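PDB 4K00: 1,4-dihydroxy-2-naphthoyl-CoA hydrolase from Synechocystis sp., which hydrolyses the thioester 1,4-dihydroxy-2-naphthoyl-CoA to 1,4-dihydroxy-2-naphthoate and CoA, a step in the making of phylloquinone (vitamin K1). Local coordinates for residues A[71-83]-A[94-107]. Numbering follows the deposited sequence.
Sequences PAHCGDRLLVNLT and CDYEISQAESAQLL
Asp76 OD2 is gripped from opposite faces of its carboxylate by two N-H groups. Gln100 NE2 reaches Asp76 OD2 at 2.9 Å, nearly straight at 166° and with OD2 close to the amide plane. The backbone N of His73 donates to Asp76 OD2 at 2.8 Å, across the type II turn from His73 to Asp76. A bend at chi2 of Gln100 (-78°) brings its amide back to this turn. Its NE2 also donates to a water that bonds Pro71 O and Gln105 OE1. An alanine in place of Asp76 would probably leave His73 N and one N-H of Gln100 without their shared acceptor, and the amide freer to turn. Gln100 OE1 packs against Leu78 CD2 at 3.5 Å. At the following residue, Ala101 CB lies over one face of the Arg77 guanidinium, offset toward its rim, 3.4 Å from Arg77 NH1.

Beyond this end, strands 77-83 and 94-100 pair antiparallel, with paired backbone bonds at Leu79-Ser99, Asn81-Glu97 and Thr83-Asp95. Leu82 CD1 packs obliquely on the Tyr96 ring, 3.6 Å from Tyr96 CE2, and Val80 CG1 also meets this ring. These two strands form a hairpin of the hotdog-fold sheet. On one face of the hairpin Val80, Leu82 and Tyr96 touch helix 26-43, at Ala36, Trp40 and Tyr37 respectively. Tyr96 OH is hydrogen-bonded to Thr112 OG1 on strand 106-118, and strand 6-12 pairs with the other edge of strand 77-86.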
ATOM      1  N   PRO A  71      -2.674 -20.092   0.618  1.00 21.71           N
ATOM      2  CA  PRO A  71      -1.773 -18.946   0.442  1.00 20.63           C
ATOM      3  C   PRO A  71      -1.158 -18.887  -0.944  1.00 22.37           C
ATOM      4  O   PRO A  71      -1.176 -19.881  -1.675  1.00 19.71           O
ATOM      5  CB  PRO A  71      -0.693 -19.188   1.498  1.00 21.77           C
ATOM      6  CG  PRO A  71      -0.634 -20.682   1.621  1.00 24.84           C
ATOM      7  CD  PRO A  71      -2.047 -21.169   1.406  1.00 23.62           C
ATOM      8  N   ALA A  72      -0.640 -17.719  -1.304  1.00 20.16           N
ATOM      9  CA  ALA A  72       0.228 -17.577  -2.461  1.00 19.03           C
ATOM     10  C   ALA A  72       1.555 -16.953  -2.051  1.00 19.64           C
ATOM     11  O   ALA A  72       1.691 -16.425  -0.949  1.00 19.74           O
ATOM     12  CB  ALA A  72      -0.456 -16.731  -3.526  1.00 18.09           C
ATOM     13  N   HIS A  73       2.538 -17.037  -2.940  1.00 19.20           N
ATOM     14  CA  HIS A  73       3.893 -16.585  -2.655  1.00 21.06           C
ATOM     15  C   HIS A  73       4.386 -15.664  -3.762  1.00 18.85           C
ATOM     16  O   HIS A  73       3.826 -15.630  -4.859  1.00 19.62           O
ATOM     17  CB  HIS A  73       4.845 -17.782  -2.508  1.00 23.55           C
ATOM     18  CG  HIS A  73       4.424 -18.764  -1.466  1.00 28.47           C
ATOM     19  ND1 HIS A  73       3.519 -19.775  -1.715  1.00 31.24           N
ATOM     20  CD2 HIS A  73       4.796 -18.903  -0.171  1.00 33.48           C
ATOM     21  CE1 HIS A  73       3.337 -20.480  -0.613  1.00 32.52           C
ATOM     22  NE2 HIS A  73       4.098 -19.972   0.338  1.00 28.89           N
ATOM     23  N   CYS A  74       5.441 -14.915  -3.445  1.00 20.28           N
ATOM     24  CA  CYS A  74       6.122 -14.036  -4.387  1.00 19.67           C
ATOM     25  C   CYS A  74       6.478 -14.748  -5.676  1.00 20.70           C
ATOM     26  O   CYS A  74       7.073 -15.829  -5.663  1.00 19.80           O
ATOM     27  CB  CYS A  74       7.411 -13.519  -3.736  1.00 22.05           C
ATOM     28  SG  CYS A  74       8.207 -12.199  -4.650  1.00 22.76           S
ATOM     29  N   GLY A  75       6.128 -14.136  -6.799  1.00 20.61           N
ATOM     30  CA  GLY A  75       6.445 -14.721  -8.086  1.00 22.50           C
ATOM     31  C   GLY A  75       5.333 -15.575  -8.667  1.00 23.43           C
ATOM     32  O   GLY A  75       5.381 -15.909  -9.838  1.00 20.30           O
ATOM     33  N   ASP A  76       4.331 -15.934  -7.865  1.00 21.91           N
ATOM     34  CA  ASP A  76       3.222 -16.740  -8.382  1.00 20.85           C
ATOM     35  C   ASP A  76       2.487 -15.949  -9.452  1.00 24.34           C
ATOM     36  O   ASP A  76       2.401 -14.719  -9.388  1.00 22.81           O
ATOM     37  CB  ASP A  76       2.239 -17.117  -7.268  1.00 19.81           C
ATOM     38  CG  ASP A  76       2.781 -18.180  -6.333  1.00 21.50           C
ATOM     39  OD1 ASP A  76       3.874 -18.726  -6.600  1.00 23.45           O
ATOM     40  OD2 ASP A  76       2.100 -18.478  -5.329  1.00 21.48           O
ATOM     41  N   ARG A  77       1.936 -16.656 -10.427  1.00 23.80           N
ATOM     42  CA  ARG A  77       1.045 -16.040 -11.392  1.00 24.15           C
ATOM     43  C   ARG A  77      -0.386 -16.480 -11.108  1.00 23.87           C
ATOM     44  O   ARG A  77      -0.688 -17.674 -11.075  1.00 26.38           O
ATOM     45  CB  ARG A  77       1.451 -16.426 -12.808  1.00 30.90           C
ATOM     46  CG  ARG A  77       0.757 -15.603 -13.880  1.00 43.72           C
ATOM     47  CD  ARG A  77       1.427 -15.783 -15.236  1.00 57.92           C
ATOM     48  NE  ARG A  77       1.509 -17.191 -15.614  1.00 68.89           N
ATOM     49  CZ  ARG A  77       0.523 -17.866 -16.200  1.00 69.77           C
ATOM     50  NH1 ARG A  77      -0.625 -17.257 -16.480  1.00 64.71           N
ATOM     51  NH2 ARG A  77       0.683 -19.147 -16.503  1.00 71.31           N
ATOM     52  N   LEU A  78      -1.253 -15.504 -10.882  1.00 19.18           N
ATOM     53  CA  LEU A  78      -2.616 -15.759 -10.416  1.00 19.45           C
ATOM     54  C   LEU A  78      -3.616 -15.332 -11.485  1.00 21.72           C
ATOM     55  O   LEU A  78      -3.317 -14.482 -12.327  1.00 19.85           O
ATOM     56  CB  LEU A  78      -2.889 -14.998  -9.125  1.00 19.20           C
ATOM     57  CG  LEU A  78      -1.867 -15.147  -7.997  1.00 18.39           C
ATOM     58  CD1 LEU A  78      -2.357 -14.384  -6.786  1.00 17.34           C
ATOM     59  CD2 LEU A  78      -1.623 -16.608  -7.657  1.00 21.42           C
ATOM     60  N   LEU A  79      -4.800 -15.934 -11.449  1.00 20.56           N
ATOM     61  CA  LEU A  79      -5.942 -15.463 -12.224  1.00 20.76           C
ATOM     62  C   LEU A  79      -7.013 -14.972 -11.262  1.00 19.75           C
ATOM     63  O   LEU A  79      -7.329 -15.638 -10.278  1.00 17.55           O
ATOM     64  CB  LEU A  79      -6.498 -16.599 -13.083  1.00 23.44           C
ATOM     65  CG  LEU A  79      -5.514 -17.226 -14.072  1.00 23.84           C
ATOM     66  CD1 LEU A  79      -6.134 -18.419 -14.777  1.00 25.68           C
ATOM     67  CD2 LEU A  79      -5.054 -16.184 -15.077  1.00 26.49           C
ATOM     68  N   VAL A  80      -7.549 -13.792 -11.538  1.00 17.99           N
ATOM     69  CA  VAL A  80      -8.729 -13.304 -10.833  1.00 16.75           C
ATOM     70  C   VAL A  80      -9.898 -13.309 -11.790  1.00 19.08           C
ATOM     71  O   VAL A  80      -9.917 -12.547 -12.762  1.00 18.74           O
ATOM     72  CB  VAL A  80      -8.560 -11.866 -10.323  1.00 18.66           C
ATOM     73  CG1 VAL A  80      -9.779 -11.476  -9.485  1.00 19.12           C
ATOM     74  CG2 VAL A  80      -7.269 -11.720  -9.531  1.00 19.79           C
ATOM     75  N   ASN A  81     -10.857 -14.190 -11.530  1.00 18.69           N
ATOM     76  CA  ASN A  81     -12.019 -14.306 -12.377  1.00 19.95           C
ATOM     77  C   ASN A  81     -13.179 -13.566 -11.777  1.00 20.42           C
ATOM     78  O   ASN A  81     -13.537 -13.789 -10.629  1.00 22.36           O
ATOM     79  CB  ASN A  81     -12.394 -15.772 -12.597  1.00 22.93           C
ATOM     80  CG  ASN A  81     -11.620 -16.386 -13.739  1.00 27.29           C
ATOM     81  OD1 ASN A  81     -11.847 -16.055 -14.905  1.00 34.93           O
ATOM     82  ND2 ASN A  81     -10.689 -17.259 -13.417  1.00 32.59           N
ATOM     83  N   LEU A  82     -13.756 -12.689 -12.584  1.00 20.45           N
ATOM     84  CA  LEU A  82     -14.700 -11.697 -12.117  1.00 20.05           C
ATOM     85  C   LEU A  82     -16.015 -11.916 -12.858  1.00 19.29           C
ATOM     86  O   LEU A  82     -16.031 -12.098 -14.077  1.00 17.76           O
ATOM     87  CB  LEU A  82     -14.154 -10.284 -12.382  1.00 19.46           C
ATOM     88  CG  LEU A  82     -15.167  -9.138 -12.436  1.00 21.15           C
ATOM     89  CD1 LEU A  82     -15.719  -8.855 -11.047  1.00 22.51           C
ATOM     90  CD2 LEU A  82     -14.521  -7.883 -13.012  1.00 21.16           C
ATOM     91  N   THR A  83     -17.106 -11.905 -12.101  1.00 18.83           N
ATOM     92  CA  THR A  83     -18.446 -11.738 -12.652  1.00 20.95           C
ATOM     93  C   THR A  83     -19.143 -10.511 -12.073  1.00 20.31           C
ATOM     94  O   THR A  83     -19.087 -10.277 -10.859  1.00 19.52           O
ATOM     95  CB  THR A  83     -19.297 -12.977 -12.360  1.00 24.58           C
ATOM     96  OG1 THR A  83     -18.681 -14.118 -12.963  1.00 28.44           O
ATOM     97  CG2 THR A  83     -20.696 -12.810 -12.908  1.00 30.28           C
ATOM     98  N   CYS A  94     -19.760  -7.289  -7.764  1.00 17.99           N
ATOM     99  CA  CYS A  94     -18.676  -8.055  -8.364  1.00 17.46           C
ATOM    100  C   CYS A  94     -18.366  -9.296  -7.525  1.00 20.04           C
ATOM    101  O   CYS A  94     -18.242  -9.213  -6.302  1.00 20.51           O
ATOM    102  CB  CYS A  94     -17.422  -7.191  -8.447  1.00 18.19           C
ATOM    103  SG  CYS A  94     -17.564  -5.738  -9.512  1.00 20.39           S
ATOM    104  N   ASP A  95     -18.249 -10.439  -8.198  1.00 21.40           N
ATOM    105  CA  ASP A  95     -17.897 -11.724  -7.574  1.00 21.58           C
ATOM    106  C   ASP A  95     -16.590 -12.200  -8.140  1.00 20.51           C
ATOM    107  O   ASP A  95     -16.416 -12.220  -9.358  1.00 19.26           O
ATOM    108  CB  ASP A  95     -18.939 -12.784  -7.912  1.00 25.31           C
ATOM    109  CG  ASP A  95     -20.044 -12.848  -6.910  1.00 34.97           C
ATOM    110  OD1 ASP A  95     -19.823 -13.433  -5.827  1.00 44.98           O
ATOM    111  OD2 ASP A  95     -21.136 -12.335  -7.220  1.00 35.34           O
ATOM    112  N   TYR A  96     -15.663 -12.573  -7.261  1.00 18.84           N
ATOM    113  CA  TYR A  96     -14.297 -12.877  -7.683  1.00 17.48           C
ATOM    114  C   TYR A  96     -13.912 -14.256  -7.201  1.00 18.15           C
ATOM    115  O   TYR A  96     -14.243 -14.641  -6.082  1.00 20.40           O
ATOM    116  CB  TYR A  96     -13.296 -11.878  -7.099  1.00 16.02           C
ATOM    117  CG  TYR A  96     -13.631 -10.409  -7.231  1.00 16.14           C
ATOM    118  CD1 TYR A  96     -14.453  -9.766  -6.311  1.00 17.03           C
ATOM    119  CD2 TYR A  96     -13.078  -9.650  -8.253  1.00 16.99           C
ATOM    120  CE1 TYR A  96     -14.735  -8.411  -6.423  1.00 16.38           C
ATOM    121  CE2 TYR A  96     -13.341  -8.294  -8.366  1.00 16.48           C
ATOM    122  CZ  TYR A  96     -14.165  -7.677  -7.447  1.00 16.42           C
ATOM    123  OH  TYR A  96     -14.431  -6.332  -7.563  1.00 18.66           O
ATOM    124  N   GLU A  97     -13.189 -14.989  -8.036  1.00 18.85           N
ATOM    125  CA  GLU A  97     -12.398 -16.125  -7.568  1.00 22.15           C
ATOM    126  C   GLU A  97     -10.950 -15.917  -7.948  1.00 21.36           C
ATOM    127  O   GLU A  97     -10.663 -15.543  -9.086  1.00 18.89           O
ATOM    128  CB  GLU A  97     -12.862 -17.426  -8.220  1.00 27.03           C
ATOM    129  CG  GLU A  97     -14.290 -17.819  -7.922  1.00 31.70           C
ATOM    130  CD  GLU A  97     -14.551 -19.283  -8.233  1.00 39.10           C
ATOM    131  OE1 GLU A  97     -14.049 -19.773  -9.263  1.00 38.04           O
ATOM    132  OE2 GLU A  97     -15.236 -19.946  -7.438  1.00 41.84           O
ATOM    133  N   ILE A  98     -10.047 -16.159  -6.991  1.00 18.17           N
ATOM    134  CA  ILE A  98      -8.610 -16.034  -7.236  1.00 18.63           C
ATOM    135  C   ILE A  98      -7.969 -17.411  -7.200  1.00 18.80           C
ATOM    136  O   ILE A  98      -8.126 -18.162  -6.229  1.00 18.10           O
ATOM    137  CB  ILE A  98      -7.916 -15.119  -6.203  1.00 18.78           C
ATOM    138  CG1 ILE A  98      -8.632 -13.774  -6.120  1.00 19.44           C
ATOM    139  CG2 ILE A  98      -6.449 -14.913  -6.573  1.00 19.68           C
ATOM    140  CD1 ILE A  98      -8.108 -12.865  -5.025  1.00 20.41           C
ATOM    141  N   SER A  99      -7.252 -17.740  -8.265  1.00 18.35           N
ATOM    142  CA  SER A  99      -6.663 -19.056  -8.399  1.00 20.00           C
ATOM    143  C   SER A  99      -5.228 -18.950  -8.903  1.00 21.72           C
ATOM    144  O   SER A  99      -4.846 -17.941  -9.503  1.00 19.39           O
ATOM    145  CB  SER A  99      -7.495 -19.907  -9.360  1.00 22.80           C
ATOM    146  OG  SER A  99      -7.597 -19.261 -10.621  1.00 26.07           O
ATOM    147  N   GLN A 100      -4.448 -20.002  -8.673  1.00 21.97           N
ATOM    148  CA  GLN A 100      -3.164 -20.183  -9.360  1.00 24.23           C
ATOM    149  C   GLN A 100      -3.390 -20.450 -10.840  1.00 25.63           C
ATOM    150  O   GLN A 100      -4.241 -21.259 -11.210  1.00 26.38           O
ATOM    151  CB  GLN A 100      -2.397 -21.344  -8.743  1.00 27.23           C
ATOM    152  CG  GLN A 100      -1.982 -21.117  -7.299  1.00 26.55           C
ATOM    153  CD  GLN A 100      -0.772 -20.209  -7.178  1.00 23.50           C
ATOM    154  OE1 GLN A 100      -0.191 -19.802  -8.172  1.00 25.63           O
ATOM    155  NE2 GLN A 100      -0.402 -19.882  -5.957  1.00 23.38           N
ATOM    156  N   ALA A 101      -2.635 -19.769 -11.692  1.00 25.65           N
ATOM    157  CA  ALA A 101      -2.874 -19.847 -13.121  1.00 30.02           C
ATOM    158  C   ALA A 101      -2.633 -21.274 -13.605  1.00 36.04           C
ATOM    159  O   ALA A 101      -3.371 -21.779 -14.440  1.00 41.01           O
ATOM    160  CB  ALA A 101      -1.985 -18.867 -13.874  1.00 31.51           C
ATOM    161  N   GLU A 102      -1.604 -21.922 -13.072  1.00 35.49           N
ATOM    162  CA  GLU A 102      -1.130 -23.181 -13.651  1.00 43.28           C
ATOM    163  C   GLU A 102      -1.889 -24.378 -13.084  1.00 41.20           C
ATOM    164  O   GLU A 102      -2.352 -25.241 -13.825  1.00 45.08           O
ATOM    165  CB  GLU A 102       0.367 -23.351 -13.388  1.00 48.02           C
ATOM    166  CG  GLU A 102       1.213 -22.178 -13.861  1.00 54.59           C
ATOM    167  CD  GLU A 102       1.499 -22.217 -15.353  1.00 69.17           C
ATOM    168  OE1 GLU A 102       1.448 -23.320 -15.946  1.00 66.95           O
ATOM    169  OE2 GLU A 102       1.777 -21.142 -15.932  1.00 69.96           O
ATOM    170  N   SER A 103      -2.013 -24.421 -11.764  1.00 35.41           N
ATOM    171  CA  SER A 103      -2.640 -25.547 -11.087  1.00 37.01           C
ATOM    172  C   SER A 103      -4.154 -25.379 -10.945  1.00 35.01           C
ATOM    173  O   SER A 103      -4.860 -26.347 -10.688  1.00 35.34           O
ATOM    174  CB  SER A 103      -2.028 -25.721  -9.700  1.00 36.55           C
ATOM    175  OG  SER A 103      -2.435 -24.669  -8.844  1.00 33.20           O
ATOM    176  N   ALA A 104      -4.639 -24.149 -11.091  1.00 33.58           N
ATOM    177  CA  ALA A 104      -6.056 -23.821 -10.903  1.00 32.67           C
ATOM    178  C   ALA A 104      -6.518 -23.978  -9.450  1.00 31.73           C
ATOM    179  O   ALA A 104      -7.710 -23.922  -9.165  1.00 32.68           O
ATOM    180  CB  ALA A 104      -6.935 -24.657 -11.825  1.00 34.00           C
ATOM    181  N   GLN A 105      -5.578 -24.154  -8.530  1.00 30.23           N
ATOM    182  CA  GLN A 105      -5.910 -24.126  -7.111  1.00 29.51           C
ATOM    183  C   GLN A 105      -6.629 -22.829  -6.744  1.00 24.30           C
ATOM    184  O   GLN A 105      -6.105 -21.742  -6.977  1.00 23.56           O
ATOM    185  CB  GLN A 105      -4.649 -24.254  -6.264  1.00 31.05           C
ATOM    186  CG  GLN A 105      -4.917 -24.274  -4.771  1.00 33.54           C
ATOM    187  CD  GLN A 105      -3.643 -24.272  -3.952  1.00 36.60           C
ATOM    188  OE1 GLN A 105      -2.607 -23.753  -4.380  1.00 38.07           O
ATOM    189  NE2 GLN A 105      -3.712 -24.846  -2.768  1.00 39.51           N
ATOM    190  N   LEU A 106      -7.813 -22.962  -6.151  1.00 24.99           N
ATOM    191  CA  LEU A 106      -8.563 -21.823  -5.625  1.00 27.38           C
ATOM    192  C   LEU A 106      -7.959 -21.291  -4.322  1.00 25.10           C
ATOM    193  O   LEU A 106      -7.881 -21.999  -3.308  1.00 26.27           O
ATOM    194  CB  LEU A 106     -10.021 -22.225  -5.382  1.00 31.38           C
ATOM    195  CG  LEU A 106     -10.942 -21.106  -4.892  1.00 28.37           C
ATOM    196  CD1 LEU A 106     -11.206 -20.097  -6.000  1.00 31.06           C
ATOM    197  CD2 LEU A 106     -12.244 -21.709  -4.390  1.00 34.36           C
ATOM    198  N   LEU A 107      -7.561 -20.030  -4.351  1.00 21.14           N
ATOM    199  CA  LEU A 107      -6.924 -19.395  -3.198  1.00 22.73           C
ATOM    200  C   LEU A 107      -7.921 -18.600  -2.339  1.00 22.51           C
ATOM    201  O   LEU A 107      -7.803 -18.563  -1.112  1.00 21.59           O
ATOM    202  CB  LEU A 107      -5.816 -18.478  -3.686  1.00 21.31           C
ATOM    203  CG  LEU A 107      -4.769 -19.141  -4.572  1.00 25.08           C
ATOM    204  CD1 LEU A 107      -3.751 -18.107  -5.040  1.00 24.97           C
ATOM    205  CD2 LEU A 107      -4.099 -20.277  -3.824  1.00 27.33           C
TER
HETATM  206  O   HOH W   1      -0.745 -21.508  -3.744  1.00 32.74           O
HETATM  207  O   HOH W   2       0.366 -20.531 -11.472  1.00 30.76           O
HETATM  208  O   HOH W   3      -9.940 -17.915 -10.606  1.00 24.12           O
HETATM  209  O   HOH W   4     -16.405 -14.831 -10.421  1.00 31.04           O